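Local coordinates for transcriptional regulator (LacI family) (Clostridium acetobutylicum ATCC 824, PDB 3G85), which probably acts as a DNA-binding transcription factor of the LacI family, represented in this construct by its periplasmic-binding-protein-like regulatory core, at residues A[27-32]-A[226-231]; A[55-60]-A[75-80]; A[239-244]-A[274-279]. All blocks are in the same frame, centred on the assembly; numbering follows the deposited sequence.

Contact 1 (A[27-32]-A[226-231])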
loop_
_atom_site.group_PDB
_atom_site.type_symbol
_atom_site.label_atom_id
_atom_site.label_comp_id
_atom_site.label_asym_id
_atom_site.label_seq_id
_atom_site.Cartn_x
_atom_site.Cartn_y
_atom_site.Cartn_z
ATOM N N ILE A 27 4.805 -2.231 -8.859
ATOM C CA ILE A 27 4.212 -3.024 -9.923
ATOM C C ILE A 27 4.801 -4.448 -9.937
ATOM O O ILE A 27 4.115 -5.394 -10.273
ATOM C CB ILE A 27 4.280 -2.275 -11.281
ATOM C CG1 ILE A 27 3.094 -2.664 -12.204
ATOM C CG2 ILE A 27 5.625 -2.420 -11.920
ATOM C CD1 ILE A 27 3.304 -3.914 -12.993
ATOM N N SER A 28 6.028 -4.603 -9.449
ATOM C CA SER A 28 6.643 -5.919 -9.425
ATOM C C SER A 28 5.865 -6.955 -8.591
ATOM O O SER A 28 5.811 -8.129 -8.946
ATOM C CB SER A 28 8.099 -5.816 -8.943
ATOM O OG SER A 28 8.147 -5.389 -7.596
ATOM N N ARG A 29 5.281 -6.518 -7.480
ATOM C CA ARG A 29 4.518 -7.422 -6.614
ATOM C C ARG A 29 3.217 -7.842 -7.253
ATOM O O ARG A 29 2.743 -8.974 -7.075
ATOM C CB ARG A 29 4.225 -6.719 -5.282
ATOM C CG ARG A 29 5.543 -6.319 -4.536
ATOM C CD ARG A 29 5.199 -5.832 -3.141
ATOM N NE ARG A 29 4.771 -6.943 -2.293
ATOM C CZ ARG A 29 4.464 -6.808 -1.003
ATOM N NH1 ARG A 29 4.479 -5.595 -0.457
ATOM N NH2 ARG A 29 4.091 -7.861 -0.291
ATOM N N PHE A 30 2.606 -6.903 -7.946
ATOM C CA PHE A 30 1.385 -7.211 -8.679
ATOM C C PHE A 30 1.665 -8.237 -9.775
ATOM O O PHE A 30 0.951 -9.238 -9.916
ATOM C CB PHE A 30 0.867 -5.946 -9.319
ATOM C CG PHE A 30 -0.050 -5.179 -8.455
ATOM C CD1 PHE A 30 -1.424 -5.368 -8.564
ATOM C CD2 PHE A 30 0.457 -4.251 -7.544
ATOM C CE1 PHE A 30 -2.331 -4.615 -7.770
ATOM C CE2 PHE A 30 -0.438 -3.480 -6.734
ATOM C CZ PHE A 30 -1.839 -3.691 -6.849
ATOM N N LEU A 31 2.691 -7.963 -10.565
ATOM C CA LEU A 31 3.107 -8.895 -11.615
ATOM C C LEU A 31 3.478 -10.252 -11.005
ATOM O O LEU A 31 3.039 -11.290 -11.488
ATOM C CB LEU A 31 4.265 -8.289 -12.423
ATOM C CG LEU A 31 4.715 -9.096 -13.646
ATOM C CD1 LEU A 31 3.511 -9.270 -14.566
ATOM C CD2 LEU A 31 5.880 -8.425 -14.371
ATOM N N ARG A 32 4.271 -10.250 -9.934
ATOM C CA ARG A 32 4.650 -11.513 -9.300
ATOM C C ARG A 32 3.419 -12.267 -8.861
ATOM O O ARG A 32 3.308 -13.463 -9.123
ATOM C CB ARG A 32 5.573 -11.314 -8.101
ATOM C CG ARG A 32 6.156 -12.623 -7.622
ATOM C CD ARG A 32 6.944 -12.511 -6.323
ATOM N NE ARG A 32 7.880 -11.388 -6.298
ATOM C CZ ARG A 32 9.119 -11.389 -6.779
ATOM N NH1 ARG A 32 9.620 -12.476 -7.394
ATOM N NH2 ARG A 32 9.855 -10.274 -6.664
ATOM N N ASN A 226 6.875 -2.127 -1.272
ATOM C CA ASN A 226 7.723 -2.773 -2.272
ATOM C C ASN A 226 8.125 -4.173 -1.814
ATOM O O ASN A 226 7.784 -4.616 -0.709
ATOM C CB ASN A 226 8.975 -1.926 -2.602
ATOM C CG ASN A 226 8.625 -0.598 -3.301
ATOM O OD1 ASN A 226 7.795 -0.546 -4.191
ATOM N ND2 ASN A 226 9.259 0.477 -2.870
ATOM N N ASP A 227 8.840 -4.876 -2.677
ATOM C CA ASP A 227 9.333 -6.228 -2.409
ATOM C C ASP A 227 9.880 -6.422 -0.971
ATOM O O ASP A 227 10.786 -5.725 -0.552
ATOM C CB ASP A 227 10.403 -6.508 -3.476
ATOM C CG ASP A 227 10.788 -7.956 -3.583
ATOM O OD1 ASP A 227 10.995 -8.630 -2.536
ATOM O OD2 ASP A 227 10.962 -8.395 -4.757
ATOM N N ARG A 228 9.289 -7.353 -0.218
ATOM C CA ARG A 228 9.674 -7.664 1.170
ATOM C C ARG A 228 11.188 -7.927 1.380
ATOM O O ARG A 228 11.719 -7.717 2.488
ATOM C CB ARG A 228 8.920 -8.911 1.647
ATOM C CG ARG A 228 7.399 -8.745 1.824
ATOM C CD ARG A 228 6.827 -10.077 2.403
ATOM N NE ARG A 228 5.429 -9.904 2.792
ATOM C CZ ARG A 228 4.497 -10.872 2.812
ATOM N NH1 ARG A 228 4.819 -12.118 2.449
ATOM N NH2 ARG A 228 3.246 -10.587 3.192
ATOM N N GLU A 229 11.884 -8.402 0.350
ATOM C CA GLU A 229 13.291 -8.735 0.544
ATOM C C GLU A 229 14.207 -7.526 0.829
ATOM O O GLU A 229 15.277 -7.682 1.446
ATOM C CB GLU A 229 13.844 -9.578 -0.627
ATOM C CG GLU A 229 13.436 -11.043 -0.480
ATOM C CD GLU A 229 14.153 -11.992 -1.420
ATOM O OE1 GLU A 229 15.223 -11.650 -1.974
ATOM O OE2 GLU A 229 13.611 -13.102 -1.598
ATOM N N TYR A 230 13.830 -6.342 0.344
ATOM C CA TYR A 230 14.669 -5.161 0.579
ATOM C C TYR A 230 14.764 -4.842 2.070
ATOM O O TYR A 230 15.818 -4.466 2.580
ATOM C CB TYR A 230 14.192 -3.949 -0.219
ATOM C CG TYR A 230 14.465 -4.054 -1.696
ATOM C CD1 TYR A 230 15.758 -3.879 -2.207
ATOM C CD2 TYR A 230 13.433 -4.313 -2.590
ATOM C CE1 TYR A 230 16.016 -3.981 -3.580
ATOM C CE2 TYR A 230 13.681 -4.414 -3.979
ATOM C CZ TYR A 230 14.966 -4.241 -4.453
ATOM O OH TYR A 230 15.214 -4.343 -5.799
ATOM N N THR A 231 13.654 -4.998 2.775
ATOM C CA THR A 231 13.656 -4.731 4.215
ATOM C C THR A 231 14.051 -5.985 5.025
ATOM O O THR A 231 14.458 -5.865 6.187
ATOM C CB THR A 231 12.283 -4.219 4.689
ATOM O OG1 THR A 231 11.254 -5.097 4.199
ATOM C CG2 THR A 231 12.031 -2.779 4.162
HETATM O O HOH W 1 9.087 -3.695 -5.321
#
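Arg-32 and Asp-227 form a salt bridge, with Arg-32 NH2 2.9 Å from Asp-227 OD2. The two side chains cross at about a right angle, and their guanidinium and carboxylate planes are 75° apart. The bridge is one nitrogen to one oxygen, in keeping with this steep turn. The other oxygen, Asp-227 OD1, accepts from Glu-229 N at 3.0 Å and makes Asp-227 the N-cap of helix 228-232. One carboxylate thus serves both the helix start and the salt bridge. Arg-29 lies deeper. Its CD rests on the peptide between Asn-226 and Asp-227, 3.6 Å from Asn-226 C. The chain bends at chi3 (71°), and NH2 comes within 3.9 Å of Arg-228 NE.

This is a bridge between the two lobes of a periplasmic-binding-protein fold. Helix 27-40 belongs to the lobe with the all-parallel sheet, and 226-231 follows strand 219-224 of the mixed sheet.

Arg-29 NH2 and Arg-228 NE both form salt bridges with Asp-242 OD2, and this shared carboxylate would offset the closeness of their positive charges. Arg-29 NE has a second acidic partner in Glu-246. A water also joins the segments, accepting from Asp-227 N at 2.9 Å and hydrogen-bonded to Ser-28 OG at 3.0 Å.

Contact 2 (A[55-60]-A[75-80])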
loop_
_atom_site.group_PDB
_atom_site.type_symbol
_atom_site.label_atom_id
_atom_site.label_comp_id
_atom_site.label_asym_id
_atom_site.label_seq_id
_atom_site.Cartn_x
_atom_site.Cartn_y
_atom_site.Cartn_z
ATOM N N ASP A 55 -6.285 10.262 -13.004
ATOM C CA ASP A 55 -7.558 10.903 -13.372
ATOM C C ASP A 55 -8.048 10.650 -14.796
ATOM O O ASP A 55 -9.053 11.251 -15.229
ATOM C CB ASP A 55 -7.539 12.415 -13.062
ATOM C CG ASP A 55 -7.525 12.711 -11.566
ATOM O OD1 ASP A 55 -7.994 11.876 -10.747
ATOM O OD2 ASP A 55 -7.047 13.792 -11.192
ATOM N N CYS A 56 -7.383 9.759 -15.536
ATOM C CA CYS A 56 -7.791 9.523 -16.903
ATOM C C CYS A 56 -8.412 8.144 -17.145
ATOM O O CYS A 56 -8.560 7.735 -18.286
ATOM C CB CYS A 56 -6.617 9.742 -17.854
ATOM S SG CYS A 56 -5.980 11.437 -17.807
ATOM N N LEU A 57 -8.816 7.453 -16.088
ATOM C CA LEU A 57 -9.334 6.099 -16.264
ATOM C C LEU A 57 -10.554 6.156 -17.170
ATOM O O LEU A 57 -10.696 5.341 -18.082
ATOM C CB LEU A 57 -9.700 5.438 -14.935
ATOM C CG LEU A 57 -10.238 3.997 -15.080
ATOM C CD1 LEU A 57 -9.230 3.086 -15.731
ATOM C CD2 LEU A 57 -10.680 3.453 -13.705
ATOM N N HIS A 58 -11.390 7.163 -16.945
ATOM C CA HIS A 58 -12.619 7.341 -17.720
ATOM C C HIS A 58 -12.447 7.378 -19.245
ATOM O O HIS A 58 -13.368 7.020 -19.962
ATOM C CB HIS A 58 -13.418 8.554 -17.195
ATOM C CG HIS A 58 -12.819 9.875 -17.539
ATOM N ND1 HIS A 58 -11.864 10.489 -16.754
ATOM C CD2 HIS A 58 -13.044 10.706 -18.584
ATOM C CE1 HIS A 58 -11.539 11.652 -17.298
ATOM N NE2 HIS A 58 -12.231 11.802 -18.416
ATOM N N LEU A 59 -11.254 7.756 -19.735
ATOM C CA LEU A 59 -10.955 7.831 -21.171
ATOM C C LEU A 59 -10.507 6.513 -21.781
ATOM O O LEU A 59 -10.301 6.434 -22.999
ATOM C CB LEU A 59 -9.841 8.870 -21.419
ATOM C CG LEU A 59 -10.098 10.291 -20.887
ATOM C CD1 LEU A 59 -8.863 11.165 -21.062
ATOM C CD2 LEU A 59 -11.294 10.901 -21.609
ATOM N N GLU A 60 -10.297 5.493 -20.940
ATOM C CA GLU A 60 -9.739 4.231 -21.389
ATOM C C GLU A 60 -10.773 3.418 -22.154
ATOM O O GLU A 60 -11.845 3.118 -21.629
ATOM C CB GLU A 60 -9.210 3.428 -20.210
ATOM C CG GLU A 60 -7.901 4.000 -19.623
ATOM C CD GLU A 60 -6.731 3.868 -20.597
ATOM O OE1 GLU A 60 -6.685 2.867 -21.343
ATOM O OE2 GLU A 60 -5.877 4.775 -20.638
ATOM N N ALA A 75 -5.775 -0.685 -9.972
ATOM C CA ALA A 75 -4.795 -0.716 -8.875
ATOM C C ALA A 75 -4.957 0.410 -7.841
ATOM O O ALA A 75 -4.822 0.167 -6.634
ATOM C CB ALA A 75 -3.380 -0.741 -9.439
ATOM N N ASN A 76 -5.226 1.639 -8.310
ATOM C CA ASN A 76 -5.376 2.781 -7.408
ATOM C C ASN A 76 -6.308 3.817 -8.005
ATOM O O ASN A 76 -5.841 4.803 -8.602
ATOM C CB ASN A 76 -3.986 3.420 -7.076
ATOM C CG ASN A 76 -4.111 4.651 -6.163
ATOM O OD1 ASN A 76 -4.847 4.620 -5.167
ATOM N ND2 ASN A 76 -3.408 5.739 -6.511
ATOM N N ILE A 77 -7.622 3.588 -7.900
ATOM C CA ILE A 77 -8.566 4.474 -8.563
ATOM C C ILE A 77 -8.599 5.835 -7.837
ATOM O O ILE A 77 -8.535 5.876 -6.606
ATOM C CB ILE A 77 -9.971 3.822 -8.672
ATOM C CG1 ILE A 77 -10.836 4.601 -9.682
ATOM C CG2 ILE A 77 -10.617 3.631 -7.250
ATOM C CD1 ILE A 77 -11.943 3.789 -10.307
ATOM N N SER A 78 -8.594 6.929 -8.601
ATOM C CA SER A 78 -8.697 8.289 -8.008
ATOM C C SER A 78 -10.154 8.596 -7.668
ATOM O O SER A 78 -11.068 7.949 -8.195
ATOM C CB SER A 78 -8.177 9.352 -8.986
ATOM O OG SER A 78 -9.055 9.473 -10.105
ATOM N N ASN A 79 -10.375 9.595 -6.816
ATOM C CA ASN A 79 -11.725 10.056 -6.514
ATOM C C ASN A 79 -12.487 10.482 -7.766
ATOM O O ASN A 79 -13.634 10.092 -7.959
ATOM C CB ASN A 79 -11.680 11.210 -5.507
ATOM C CG ASN A 79 -11.168 10.759 -4.169
ATOM O OD1 ASN A 79 -11.318 9.584 -3.809
ATOM N ND2 ASN A 79 -10.494 11.652 -3.457
ATOM N N TYR A 80 -11.801 11.218 -8.637
ATOM C CA TYR A 80 -12.364 11.648 -9.897
ATOM C C TYR A 80 -12.816 10.446 -10.750
ATOM O O TYR A 80 -13.961 10.384 -11.222
ATOM C CB TYR A 80 -11.359 12.530 -10.642
ATOM C CG TYR A 80 -11.985 13.109 -11.877
ATOM C CD1 TYR A 80 -12.810 14.239 -11.792
ATOM C CD2 TYR A 80 -11.796 12.515 -13.115
ATOM C CE1 TYR A 80 -13.415 14.765 -12.907
ATOM C CE2 TYR A 80 -12.415 13.031 -14.258
ATOM C CZ TYR A 80 -13.226 14.156 -14.129
ATOM O OH TYR A 80 -13.853 14.674 -15.229
#
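Ser-78 OG holds two hydrogen bonds. It donates to Asp-55 OD1 at 2.7 Å, meeting that oxygen nearly along its C-O axis, and it accepts from Asp-81 N. The second bond makes Ser-78 the N-cap of helix 79-87. Its chi1 of 69° sets OG between the backbone N and the carbonyl carbon, where it meets both Asp-55 OD1 and Asp-81 N. The carboxylate of Asp-55 therefore lies at the start of a helix, where the helix dipole would tend to favour its negative charge. Asp-55 OD1 also touches the beta carbon of Tyr-80, 3.4 Å from CB. The carboxylate and the Tyr-80 ring are steeply turned, with planes 63° apart.

Segment 55-60 comes from the loop between strands 46-52 and 71-74. Segment 75-80 runs from the end of strand 71-74 into helix 79-87. The contact joins the loops that follow strands 46-52 and 71-74, at the C-terminal ends of the parallel strands of the Rossmann-like lobe of a LacI-type core. Asp-81 in the same helix start ties back to the loop, accepting from Leu-57 N and weakly from His-58 N.

Outward, His-58 and Tyr-80 form an oblique aromatic pair with centroids 5.5 Å apart. His-58 CE1 approaches the edge of the Tyr-80 ring, 3.5 Å from CE2. Leu-59 CG lies over one face of the imidazole, offset toward its rim. Inward, the contact is apolar. Leu-57 CG is anti to its backbone N (chi1 -179°), and its CD2 meets Ile-77 CD1 at 3.6 Å, the two chains crossing at about a right angle. Leu-57 also packs on Tyr-17 and Tyr-52 of the neighbouring strands. Ile-77 O accepts from Arg-99 NH2.

Contact 3 (A[239-244]-A[274-279])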
loop_
_atom_site.group_PDB
_atom_site.type_symbol
_atom_site.label_atom_id
_atom_site.label_comp_id
_atom_site.label_asym_id
_atom_site.label_seq_id
_atom_site.Cartn_x
_atom_site.Cartn_y
_atom_site.Cartn_z
ATOM N N THR A 239 11.579 -3.842 10.500
ATOM C CA THR A 239 10.264 -4.386 10.787
ATOM C C THR A 239 9.203 -3.684 9.970
ATOM O O THR A 239 9.195 -2.458 9.872
ATOM C CB THR A 239 9.941 -4.275 12.279
ATOM O OG1 THR A 239 10.754 -5.234 12.963
ATOM C CG2 THR A 239 8.440 -4.558 12.542
ATOM N N ILE A 240 8.332 -4.477 9.371
ATOM C CA ILE A 240 7.257 -3.931 8.550
ATOM C C ILE A 240 5.857 -4.448 8.870
ATOM O O ILE A 240 5.668 -5.543 9.417
ATOM C CB ILE A 240 7.494 -4.197 7.038
ATOM C CG1 ILE A 240 7.412 -5.728 6.743
ATOM C CG2 ILE A 240 8.813 -3.573 6.551
ATOM C CD1 ILE A 240 7.520 -6.068 5.218
ATOM N N VAL A 241 4.873 -3.641 8.508
ATOM C CA VAL A 241 3.501 -4.094 8.437
ATOM C C VAL A 241 3.209 -4.122 6.918
ATOM O O VAL A 241 3.247 -3.087 6.238
ATOM C CB VAL A 241 2.506 -3.202 9.213
ATOM C CG1 VAL A 241 1.167 -3.965 9.289
ATOM C CG2 VAL A 241 3.060 -2.892 10.639
ATOM N N ASP A 242 3.029 -5.320 6.384
ATOM C CA ASP A 242 3.110 -5.505 4.936
ATOM C C ASP A 242 1.752 -5.438 4.303
ATOM O O ASP A 242 0.767 -5.970 4.844
ATOM C CB ASP A 242 3.771 -6.857 4.600
ATOM C CG ASP A 242 4.107 -7.000 3.130
ATOM O OD1 ASP A 242 4.680 -6.054 2.540
ATOM O OD2 ASP A 242 3.810 -8.079 2.548
ATOM N N ILE A 243 1.686 -4.773 3.161
ATOM C CA ILE A 243 0.497 -4.875 2.319
ATOM C C ILE A 243 0.747 -6.131 1.458
ATOM O O ILE A 243 1.636 -6.112 0.654
ATOM C CB ILE A 243 0.354 -3.696 1.390
ATOM C CG1 ILE A 243 0.332 -2.381 2.161
ATOM C CG2 ILE A 243 -0.965 -3.811 0.607
ATOM C CD1 ILE A 243 0.153 -1.150 1.245
ATOM N N PRO A 244 -0.059 -7.194 1.626
ATOM C CA PRO A 244 0.170 -8.504 0.966
ATOM C C PRO A 244 -0.263 -8.495 -0.508
ATOM O O PRO A 244 -1.212 -9.192 -0.925
ATOM C CB PRO A 244 -0.615 -9.485 1.846
ATOM C CG PRO A 244 -1.814 -8.604 2.388
ATOM C CD PRO A 244 -1.263 -7.177 2.491
ATOM N N GLY A 274 -3.037 -7.177 6.958
ATOM C CA GLY A 274 -1.644 -6.826 6.571
ATOM C C GLY A 274 -0.711 -7.260 7.694
ATOM O O GLY A 274 -0.827 -6.727 8.788
ATOM N N PRO A 275 0.134 -8.297 7.476
ATOM C CA PRO A 275 0.856 -8.870 8.638
ATOM C C PRO A 275 1.977 -7.994 9.169
ATOM O O PRO A 275 2.721 -7.374 8.377
ATOM C CB PRO A 275 1.502 -10.137 8.078
ATOM C CG PRO A 275 1.726 -9.815 6.636
ATOM C CD PRO A 275 0.480 -8.996 6.231
ATOM N N LEU A 276 2.128 -7.967 10.491
ATOM C CA LEU A 276 3.348 -7.427 11.071
ATOM C C LEU A 276 4.456 -8.457 10.943
ATOM O O LEU A 276 4.343 -9.618 11.426
ATOM C CB LEU A 276 3.134 -6.999 12.530
ATOM C CG LEU A 276 4.368 -6.615 13.367
ATOM C CD1 LEU A 276 4.901 -5.252 12.972
ATOM C CD2 LEU A 276 3.962 -6.605 14.832
ATOM N N ILE A 277 5.528 -8.064 10.267
ATOM C CA ILE A 277 6.635 -8.978 10.022
ATOM C C ILE A 277 7.822 -8.466 10.808
ATOM O O ILE A 277 8.440 -7.496 10.439
ATOM C CB ILE A 277 6.957 -9.117 8.539
ATOM C CG1 ILE A 277 5.692 -9.523 7.756
ATOM C CG2 ILE A 277 8.130 -10.118 8.313
ATOM C CD1 ILE A 277 5.893 -9.730 6.255
ATOM N N LEU A 278 8.113 -9.121 11.932
ATOM C CA LEU A 278 9.218 -8.695 12.799
ATOM C C LEU A 278 10.568 -9.031 12.186
ATOM O O LEU A 278 10.828 -10.173 11.776
ATOM C CB LEU A 278 9.107 -9.367 14.182
ATOM C CG LEU A 278 7.838 -9.152 15.008
ATOM C CD1 LEU A 278 7.900 -9.928 16.343
ATOM C CD2 LEU A 278 7.604 -7.683 15.259
ATOM N N ARG A 279 11.410 -8.021 12.083
ATOM C CA ARG A 279 12.770 -8.194 11.607
ATOM C C ARG A 279 13.693 -7.917 12.775
ATOM O O ARG A 279 13.385 -7.087 13.621
ATOM C CB ARG A 279 13.065 -7.262 10.422
ATOM C CG ARG A 279 12.860 -7.915 9.064
ATOM C CD ARG A 279 11.402 -8.187 8.808
ATOM N NE ARG A 279 11.154 -8.753 7.463
ATOM C CZ ARG A 279 10.975 -8.004 6.373
ATOM N NH1 ARG A 279 11.012 -6.678 6.464
ATOM N NH2 ARG A 279 10.713 -8.575 5.195
#
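Strand 276-277 is the antiparallel edge strand of the mixed sheet, added alongside strand 239-242 in the second lobe of the fold. Ile-240 and Ile-277 are the hydrogen-bonded pair. Ile-277 N donates to Ile-240 O at 2.7 Å in an almost straight bond (177°). The return bond, Ile-240 N to Ile-277 O, is longer at 3.2 Å. Asp-242 N extends the ladder to Pro-275 O at 2.9 Å. At the other end the ladder turns to a side chain: Arg-279 N donates to Thr-239 OG1 at 3.0 Å.

Val-241 and Leu-276 form the non-hydrogen-bonded pair on one face of the sheet. Leu-276 CD1 lies 3.6 Å from Thr-239 CG2 and also packs on Val-241 CG2. This face turns toward Met-114 and Leu-121 of helix 111-124. On the other face, Ile-240 and Ile-277 lie side by side and point the same way. Ile-277 CD1 reaches Asp-242 CB at 3.9 Å.

Arg-279 folds back over this face with a bend at chi2 (69°). Its NH1 is hydrogen-bonded to Val-238 O, and Ile-240 CG1 sits over one face of its guanidinium, 3.7 Å from NH1.

Contacts 1 and 3 are neighbours, with centres about 13 Å apart. Helix 228-232 of contact 1 leads into strand 239-242 of contact 3. Asp-242 pairs with Arg-29 and Arg-228, so contact 1 is tied to the strand next to the edge of the mixed sheet. Thr-231 OG1 probably hydrogen-bonds Arg-279 NH1 at 2.8 Å, and Arg-228 NE packs 3.5 Å from Ile-277 CD1. Contact 2 is nested in the chain loop closed by contact 1, with centres about 23 Å apart. They meet through Phe-30 CZ and Ala-75 CB at 4.2 Å. Contacts 2 and 3 do not touch. In LacI relatives the effector binds in the cleft between the lobes; contact 1, which joins the lobes, probably lies beside it.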